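Ribonucleoside triphosphate reductase (Lactobacillus leichmannii, PDB 1L1L) catalyses the adenosylcobalamin-dependent reduction of ribonucleoside triphosphates to 2'-deoxyribonucleotides, a radical reaction under allosteric control. Local coordinates at residues Q478-L481 and L482-G486; I628-Q631 and F632-A636; E696-E699 and K700-E704. One frame throughout, in Å; residues are numbered along the deposited sequence.

All three contacts are local, each within one helix or, in interaction 1, at its C-terminal end, so none closes a long loop; they follow one another along the chain without nesting or crossing. Interaction 1 covers most of helix 477-485, the short helix after strand 471-474, and the residue that follows it. Interaction 2 is the beginning of helix 628-641, beside strand 650-653, probably part of the alpha-beta barrel. Interaction 3 belongs to helix 695-704, beside the antiparallel sheet containing strand 603-611. Interactions 1 and 2 have centres about 17 Å apart and touch where Gln-478 NE2 packs 3.8 Å from Thr-634 CG2. Interaction 3 is remote, its nearest atoms about 13 Å from interaction 1 and about 23 Å from interaction 2.

Interaction 1 of 3, residues Q478-L481 and L482-G486; sequences QDWL and LTRLG
Trp-480 with Arg-484, Asp-479 with Thr-483 and Leu-481 with Leu-485 make this an i to i+4 contact along the last turns of helix 477-485, a mostly buried contact with Thr-483 and Arg-484 at its exposed rim. The Trp-480 and Arg-484 side chains run alongside each other, pointing the same way, with ring and guanidinium planes 62° apart. Trp-480 places NE1 at the guanidinium edge, 3.3 Å from Arg-484 NH1. Both atoms are donors, so no bond joins them; instead they turn to the same carboxylate, that of Glu-430 in helix 426-431, through a salt bridge from the arginine and a weak hydrogen bond from the indole. The extended Arg-484 chain reaches this acid while its CD passes 3.7 Å from Trp-480 NE1.

Asp-479 O is gripped twice. Thr-483 N donates to it at 3.1 Å, and Thr-483 OG1, set beside its own backbone N (chi1 -59°), donates at 2.8 Å from the other face of the carbonyl plane. On another side of the helix, Leu-485 CD1 packs 4.1 Å from Leu-481 CB. Gly-486, the first residue past the helix, has positive phi (89°), and its N is bonded to Leu-482 O at 2.7 Å.

The Asp-479 carboxylate is held by His-566 and Ser-560 N, while Trp-480 packs on Met-517, Val-518 and Leu-521 of helix 512-536. The chemistry is thus one of shared acceptors: two donors meet at a backbone oxygen, and two more at a single carboxylate, whose negative charge would be expected to offset the positive charge of Arg-484 beside the indole N-H.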
loop_
_atom_site.group_PDB
_atom_site.type_symbol
_atom_site.label_atom_id
_atom_site.label_comp_id
_atom_site.label_asym_id
_atom_site.label_seq_id
_atom_site.Cartn_x
_atom_site.Cartn_y
_atom_site.Cartn_z
ATOM N N GLN A 478 16.856 0.939 11.072
ATOM C CA GLN A 478 17.433 0.689 12.374
ATOM C C GLN A 478 18.713 -0.136 12.231
ATOM O O GLN A 478 19.693 0.124 12.936
ATOM C CB GLN A 478 16.434 -0.012 13.297
ATOM C CG GLN A 478 15.226 0.843 13.692
ATOM C CD GLN A 478 15.597 2.247 14.168
ATOM O OE1 GLN A 478 16.513 2.424 14.968
ATOM N NE2 GLN A 478 14.870 3.250 13.681
ATOM N N ASP A 479 18.717 -1.116 11.321
ATOM C CA ASP A 479 19.911 -1.948 11.115
ATOM C C ASP A 479 21.072 -1.072 10.650
ATOM O O ASP A 479 22.199 -1.179 11.145
ATOM C CB ASP A 479 19.697 -3.013 10.030
ATOM C CG ASP A 479 18.616 -4.015 10.369
ATOM O OD1 ASP A 479 18.365 -4.285 11.566
ATOM O OD2 ASP A 479 18.031 -4.554 9.406
ATOM N N TRP A 480 20.781 -0.221 9.674
ATOM C CA TRP A 480 21.777 0.668 9.094
ATOM C C TRP A 480 22.407 1.616 10.108
ATOM O O TRP A 480 23.624 1.809 10.096
ATOM C CB TRP A 480 21.148 1.473 7.958
ATOM C CG TRP A 480 22.101 2.380 7.240
ATOM C CD1 TRP A 480 23.300 2.032 6.677
ATOM C CD2 TRP A 480 21.903 3.769 6.935
ATOM N NE1 TRP A 480 23.854 3.115 6.037
ATOM C CE2 TRP A 480 23.020 4.193 6.178
ATOM C CE3 TRP A 480 20.892 4.696 7.225
ATOM C CZ2 TRP A 480 23.153 5.507 5.705
ATOM C CZ3 TRP A 480 21.025 6.003 6.753
ATOM C CH2 TRP A 480 22.149 6.393 6.001
ATOM N N LEU A 481 21.585 2.201 10.979
ATOM C CA LEU A 481 22.076 3.138 11.988
ATOM C C LEU A 481 22.797 2.478 13.165
ATOM O O LEU A 481 23.845 2.949 13.597
ATOM C CB LEU A 481 20.923 3.995 12.525
ATOM C CG LEU A 481 20.162 4.859 11.511
ATOM C CD1 LEU A 481 19.046 5.616 12.226
ATOM C CD2 LEU A 481 21.111 5.825 10.831
ATOM N N LEU A 482 22.237 1.392 13.686
ATOM C CA LEU A 482 22.842 0.705 14.823
ATOM C C LEU A 482 24.241 0.221 14.468
ATOM O O LEU A 482 25.184 0.339 15.256
ATOM C CB LEU A 482 21.978 -0.484 15.250
ATOM C CG LEU A 482 22.474 -1.301 16.452
ATOM C CD1 LEU A 482 22.590 -0.404 17.675
ATOM C CD2 LEU A 482 21.507 -2.449 16.725
ATOM N N THR A 483 24.363 -0.321 13.265
ATOM C CA THR A 483 25.628 -0.838 12.783
ATOM C C THR A 483 26.604 0.308 12.584
ATOM O O THR A 483 27.637 0.390 13.250
ATOM C CB THR A 483 25.430 -1.572 11.446
ATOM O OG1 THR A 483 24.508 -2.650 11.639
ATOM C CG2 THR A 483 26.755 -2.135 10.923
ATOM N N ARG A 484 26.240 1.212 11.681
ATOM C CA ARG A 484 27.077 2.347 11.340
ATOM C C ARG A 484 27.331 3.379 12.445
ATOM O O ARG A 484 28.318 4.112 12.385
ATOM C CB ARG A 484 26.499 3.028 10.104
ATOM C CG ARG A 484 27.539 3.674 9.226
ATOM C CD ARG A 484 26.988 3.944 7.839
ATOM N NE ARG A 484 27.959 4.637 6.994
ATOM C CZ ARG A 484 27.679 5.147 5.799
ATOM N NH1 ARG A 484 26.453 5.038 5.304
ATOM N NH2 ARG A 484 28.616 5.780 5.107
ATOM N N LEU A 485 26.470 3.433 13.456
ATOM C CA LEU A 485 26.644 4.404 14.537
ATOM C C LEU A 485 27.006 3.770 15.879
ATOM O O LEU A 485 27.637 4.405 16.730
ATOM C CB LEU A 485 25.367 5.231 14.724
ATOM C CG LEU A 485 24.838 6.112 13.590
ATOM C CD1 LEU A 485 23.517 6.741 14.031
ATOM C CD2 LEU A 485 25.849 7.190 13.241
ATOM N N GLY A 486 26.598 2.521 16.068
ATOM C CA GLY A 486 26.867 1.839 17.315
ATOM C C GLY A 486 25.752 2.081 18.311
ATOM O O GLY A 486 25.684 1.431 19.352
#

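Interaction 2 of 3, residues I628-Q631 and F632-A636; sequences IAEQ and FATQA
Thr-634 turns OG1 beside its own backbone N (chi1 -57°), which points the hydroxyl back along the helix to Glu-630 O, while Ile-628 carries CG1 opposite its backbone N (chi1 -177°) and so runs alongside the Phe-632 ring. Both pairs are one turn apart in the first part of helix 628-641.

The hydroxyl donates to Glu-630 O at 2.8 Å, and Thr-634 N donates to the same oxygen at 2.9 Å from the opposite face of the carbonyl plane. Thr-634 OG1 also accepts a hydrogen bond from a water 3.1 Å away, whose other proton goes to Glu-630 OE2 at 2.7 Å. The extended glutamate chain crosses the threonine obliquely, and the water closes a ring between the acid, the hydroxyl and the helix backbone. Arg-488 forms a salt bridge with the same OE2.

The apolar pair lies on another side. Ile-628 CG1 is 3.8 Å from Phe-632 CE2, the two side chains pointing the same way, and the ring presents its edge to Ile-628 O, with CD2 3.4 Å from that oxygen and the oxygen in the ring plane. Phe-632 N bonds to the same oxygen at 3.1 Å. Ile-651 of strand 650-653 and Leu-664 of helix 661-667 touch both side chains, so the pair belongs to the packing of this helix against strand 650-653 and helix 661-667. Gln-631 NE2 reaches Thr-652 O and Val-626 O.

One flank is apolar, the other polar. On the polar flank a single hydroxyl donates one hydrogen bond and accepts another, and the water donates to both the hydroxyl and the carboxylate and so bridges them; the negative charge of that carboxylate is probably stabilised by Arg-488.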
loop_
_atom_site.group_PDB
_atom_site.type_symbol
_atom_site.label_atom_id
_atom_site.label_comp_id
_atom_site.label_asym_id
_atom_site.label_seq_id
_atom_site.Cartn_x
_atom_site.Cartn_y
_atom_site.Cartn_z
ATOM N N ILE A 628 7.667 5.054 24.091
ATOM C CA ILE A 628 6.831 5.766 23.137
ATOM C C ILE A 628 7.503 7.101 22.793
ATOM O O ILE A 628 7.506 7.526 21.643
ATOM C CB ILE A 628 5.405 5.991 23.710
ATOM C CG1 ILE A 628 4.521 6.670 22.660
ATOM C CG2 ILE A 628 5.471 6.794 25.004
ATOM C CD1 ILE A 628 3.080 6.872 23.113
ATOM N N ALA A 629 8.106 7.744 23.788
ATOM C CA ALA A 629 8.778 9.020 23.553
ATOM C C ALA A 629 9.881 8.887 22.507
ATOM O O ALA A 629 10.044 9.754 21.642
ATOM C CB ALA A 629 9.364 9.560 24.856
ATOM N N GLU A 630 10.645 7.803 22.581
ATOM C CA GLU A 630 11.725 7.605 21.618
ATOM C C GLU A 630 11.221 7.301 20.213
ATOM O O GLU A 630 11.851 7.679 19.230
ATOM C CB GLU A 630 12.666 6.483 22.067
ATOM C CG GLU A 630 13.925 6.442 21.217
ATOM C CD GLU A 630 14.873 5.332 21.609
ATOM O OE1 GLU A 630 14.853 4.923 22.793
ATOM O OE2 GLU A 630 15.645 4.883 20.733
ATOM N N GLN A 631 10.098 6.600 20.105
ATOM C CA GLN A 631 9.550 6.291 18.793
ATOM C C GLN A 631 9.108 7.582 18.100
ATOM O O GLN A 631 9.344 7.760 16.911
ATOM C CB GLN A 631 8.377 5.308 18.922
ATOM C CG GLN A 631 8.811 3.926 19.380
ATOM C CD GLN A 631 7.672 2.923 19.449
ATOM O OE1 GLN A 631 7.040 2.607 18.438
ATOM N NE2 GLN A 631 7.413 2.409 20.641
ATOM N N PHE A 632 8.456 8.478 18.841
ATOM C CA PHE A 632 8.037 9.762 18.274
ATOM C C PHE A 632 9.270 10.521 17.768
ATOM O O PHE A 632 9.296 11.005 16.627
ATOM C CB PHE A 632 7.322 10.605 19.337
ATOM C CG PHE A 632 5.828 10.479 19.311
ATOM C CD1 PHE A 632 5.060 11.331 18.518
ATOM C CD2 PHE A 632 5.185 9.532 20.097
ATOM C CE1 PHE A 632 3.660 11.241 18.517
ATOM C CE2 PHE A 632 3.789 9.438 20.102
ATOM C CZ PHE A 632 3.029 10.294 19.313
ATOM N N ALA A 633 10.297 10.618 18.618
ATOM C CA ALA A 633 11.527 11.321 18.248
ATOM C C ALA A 633 12.168 10.729 17.001
ATOM O O ALA A 633 12.672 11.461 16.150
ATOM C CB ALA A 633 12.531 11.290 19.401
ATOM N N THR A 634 12.141 9.405 16.885
ATOM C CA THR A 634 12.740 8.756 15.724
ATOM C C THR A 634 11.980 9.103 14.445
ATOM O O THR A 634 12.590 9.410 13.421
ATOM C CB THR A 634 12.781 7.230 15.915
ATOM O OG1 THR A 634 13.505 6.927 17.113
ATOM C CG2 THR A 634 13.447 6.563 14.740
ATOM N N GLN A 635 10.647 9.054 14.496
ATOM C CA GLN A 635 9.854 9.406 13.330
ATOM C C GLN A 635 10.111 10.872 12.979
ATOM O O GLN A 635 10.251 11.223 11.812
ATOM C CB GLN A 635 8.355 9.190 13.605
ATOM C CG GLN A 635 7.425 9.860 12.589
ATOM C CD GLN A 635 5.940 9.670 12.923
ATOM O OE1 GLN A 635 5.534 9.788 14.078
ATOM N NE2 GLN A 635 5.130 9.395 11.909
ATOM N N ALA A 636 10.175 11.720 13.999
ATOM C CA ALA A 636 10.405 13.154 13.802
ATOM C C ALA A 636 11.750 13.425 13.138
ATOM O O ALA A 636 11.875 14.330 12.307
ATOM C CB ALA A 636 10.330 13.887 15.138
HETATM O O HOH W 1 16.131 5.722 18.206
#

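Interaction 3 of 3, residues E696-E699 and K700-E704; sequences ETYE and KRSQE
Hydrogen bonds from Lys-700, Arg-701 and Ser-702 back to Glu-696, Thr-697 and Tyr-698 carry the backbone part of this contact, in helix 695-704 at the protein surface. Lys-700 N donates to Glu-696 O and Arg-701 N to Thr-697 O, and Ser-702 N reaches Tyr-698 O at 2.9 Å.

A side-chain hydroxyl joins them. Ser-702 holds OG between its backbone N and carbonyl carbon (chi1 50°), which brings it 2.8 Å from Tyr-698 O; Glu-699 O is a second possible acceptor near it, though the position of that oxygen is doubtful, and which of the two takes the proton is unsettled. The same OG lies above one face of the Tyr-698 ring, 4.0 Å from CE1 and displaced toward the rim.

Apolar contact is slight. Thr-697 CG2 and Arg-701 CG run alongside each other at 4.0 Å, and the arginine chain then bends twice beyond CG.

Among the charged groups, Glu-696 and Lys-700 cross, with Glu-696 OE1 3.7 Å from Lys-700 CE, but OE1 stays 4.7 Å from Lys-700 NZ, so the two charges probably attract without forming a salt bridge. Two other charged residues find their main partners outside the helix: Arg-701 bridges to Glu-607 through NH2, and Glu-704 OE2 to Arg-593 NH2. Arg-701 NE also makes a long salt bridge to that same Glu-704 OE2.

Tyr-698 and Arg-701 both rest on Pro-609 of strand 603-611, and Glu-607 belongs to that strand as well. This is the i to i+4 pattern of a short surface helix, packed on strand 603-611 of an antiparallel sheet: Tyr-698 and Arg-701 meet the strand, while Glu-696 and Lys-700 are exposed.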
loop_
_atom_site.group_PDB
_atom_site.type_symbol
_atom_site.label_atom_id
_atom_site.label_comp_id
_atom_site.label_asym_id
_atom_site.label_seq_id
_atom_site.Cartn_x
_atom_site.Cartn_y
_atom_site.Cartn_z
ATOM N N GLU A 696 21.918 -18.806 22.555
ATOM C CA GLU A 696 22.246 -20.229 22.588
ATOM C C GLU A 696 21.242 -21.089 21.834
ATOM O O GLU A 696 21.629 -21.990 21.086
ATOM C CB GLU A 696 22.349 -20.716 24.037
ATOM C CG GLU A 696 23.767 -20.679 24.596
ATOM C CD GLU A 696 24.399 -22.064 24.690
ATOM O OE1 GLU A 696 24.129 -22.903 23.804
ATOM O OE2 GLU A 696 25.177 -22.309 25.642
ATOM N N THR A 697 19.956 -20.812 22.034
ATOM C CA THR A 697 18.909 -21.578 21.369
ATOM C C THR A 697 18.939 -21.309 19.877
ATOM O O THR A 697 18.751 -22.213 19.069
ATOM C CB THR A 697 17.515 -21.210 21.896
ATOM O OG1 THR A 697 17.456 -21.446 23.307
ATOM C CG2 THR A 697 16.454 -22.044 21.201
ATOM N N TYR A 698 19.162 -20.052 19.513
ATOM C CA TYR A 698 19.215 -19.691 18.109
ATOM C C TYR A 698 20.301 -20.464 17.370
ATOM O O TYR A 698 20.059 -21.020 16.307
ATOM C CB TYR A 698 19.458 -18.188 17.948
ATOM C CG TYR A 698 19.893 -17.818 16.555
ATOM C CD1 TYR A 698 21.242 -17.648 16.250
ATOM C CD2 TYR A 698 18.963 -17.711 15.520
ATOM C CE1 TYR A 698 21.659 -17.381 14.942
ATOM C CE2 TYR A 698 19.367 -17.448 14.214
ATOM C CZ TYR A 698 20.716 -17.285 13.931
ATOM O OH TYR A 698 21.115 -17.032 12.636
ATOM N N GLU A 699 21.502 -20.496 17.938
ATOM C CA GLU A 699 22.605 -21.196 17.302
ATOM C C GLU A 699 22.298 -22.682 17.145
ATOM O O GLU A 699 22.567 -23.270 16.094
ATOM C CB GLU A 699 23.877 -20.995 18.117
ATOM C CG GLU A 699 24.084 -19.544 18.502
ATOM C CD GLU A 699 25.467 -19.271 19.036
ATOM O OE1 GLU A 699 25.905 -19.997 19.955
ATOM O OE2 GLU A 699 26.115 -18.322 18.538
ATOM N N LYS A 700 21.725 -23.286 18.183
ATOM C CA LYS A 700 21.380 -24.701 18.129
ATOM C C LYS A 700 20.381 -24.963 17.001
ATOM O O LYS A 700 20.592 -25.832 16.151
ATOM C CB LYS A 700 20.781 -25.164 19.461
ATOM C CG LYS A 700 21.762 -25.184 20.623
ATOM C CD LYS A 700 21.160 -25.867 21.841
ATOM C CE LYS A 700 22.165 -25.968 22.980
ATOM N NZ LYS A 700 21.669 -26.860 24.072
ATOM N N ARG A 701 19.299 -24.192 16.996
ATOM C CA ARG A 701 18.258 -24.328 15.985
ATOM C C ARG A 701 18.737 -24.093 14.550
ATOM O O ARG A 701 18.401 -24.858 13.650
ATOM C CB ARG A 701 17.105 -23.381 16.314
ATOM C CG ARG A 701 16.365 -23.769 17.576
ATOM C CD ARG A 701 15.718 -25.126 17.386
ATOM N NE ARG A 701 14.719 -25.070 16.328
ATOM C CZ ARG A 701 13.520 -24.510 16.471
ATOM N NH1 ARG A 701 13.185 -23.972 17.637
ATOM N NH2 ARG A 701 12.665 -24.487 15.452
ATOM N N SER A 702 19.515 -23.041 14.329
ATOM C CA SER A 702 20.005 -22.765 12.982
ATOM C C SER A 702 20.932 -23.879 12.487
ATOM O O SER A 702 21.080 -24.090 11.279
ATOM C CB SER A 702 20.727 -21.412 12.946
ATOM O OG SER A 702 21.678 -21.307 13.990
ATOM N N GLN A 703 21.549 -24.600 13.418
ATOM C CA GLN A 703 22.444 -25.688 13.041
ATOM C C GLN A 703 21.653 -26.875 12.524
ATOM O O GLN A 703 22.191 -27.740 11.842
ATOM C CB GLN A 703 23.305 -26.102 14.233
ATOM C CG GLN A 703 24.304 -25.038 14.621
ATOM C CD GLN A 703 25.045 -25.361 15.897
ATOM O OE1 GLN A 703 25.901 -24.593 16.336
ATOM N NE2 GLN A 703 24.721 -26.500 16.501
ATOM N N GLU A 704 20.366 -26.909 12.854
ATOM C CA GLU A 704 19.495 -27.985 12.409
ATOM C C GLU A 704 19.194 -27.804 10.934
ATOM O O GLU A 704 18.825 -28.749 10.239
ATOM C CB GLU A 704 18.185 -27.969 13.194
ATOM C CG GLU A 704 18.283 -28.541 14.594
ATOM C CD GLU A 704 17.020 -28.310 15.397
ATOM O OE1 GLU A 704 15.916 -28.479 14.829
ATOM O OE2 GLU A 704 17.134 -27.964 16.596
#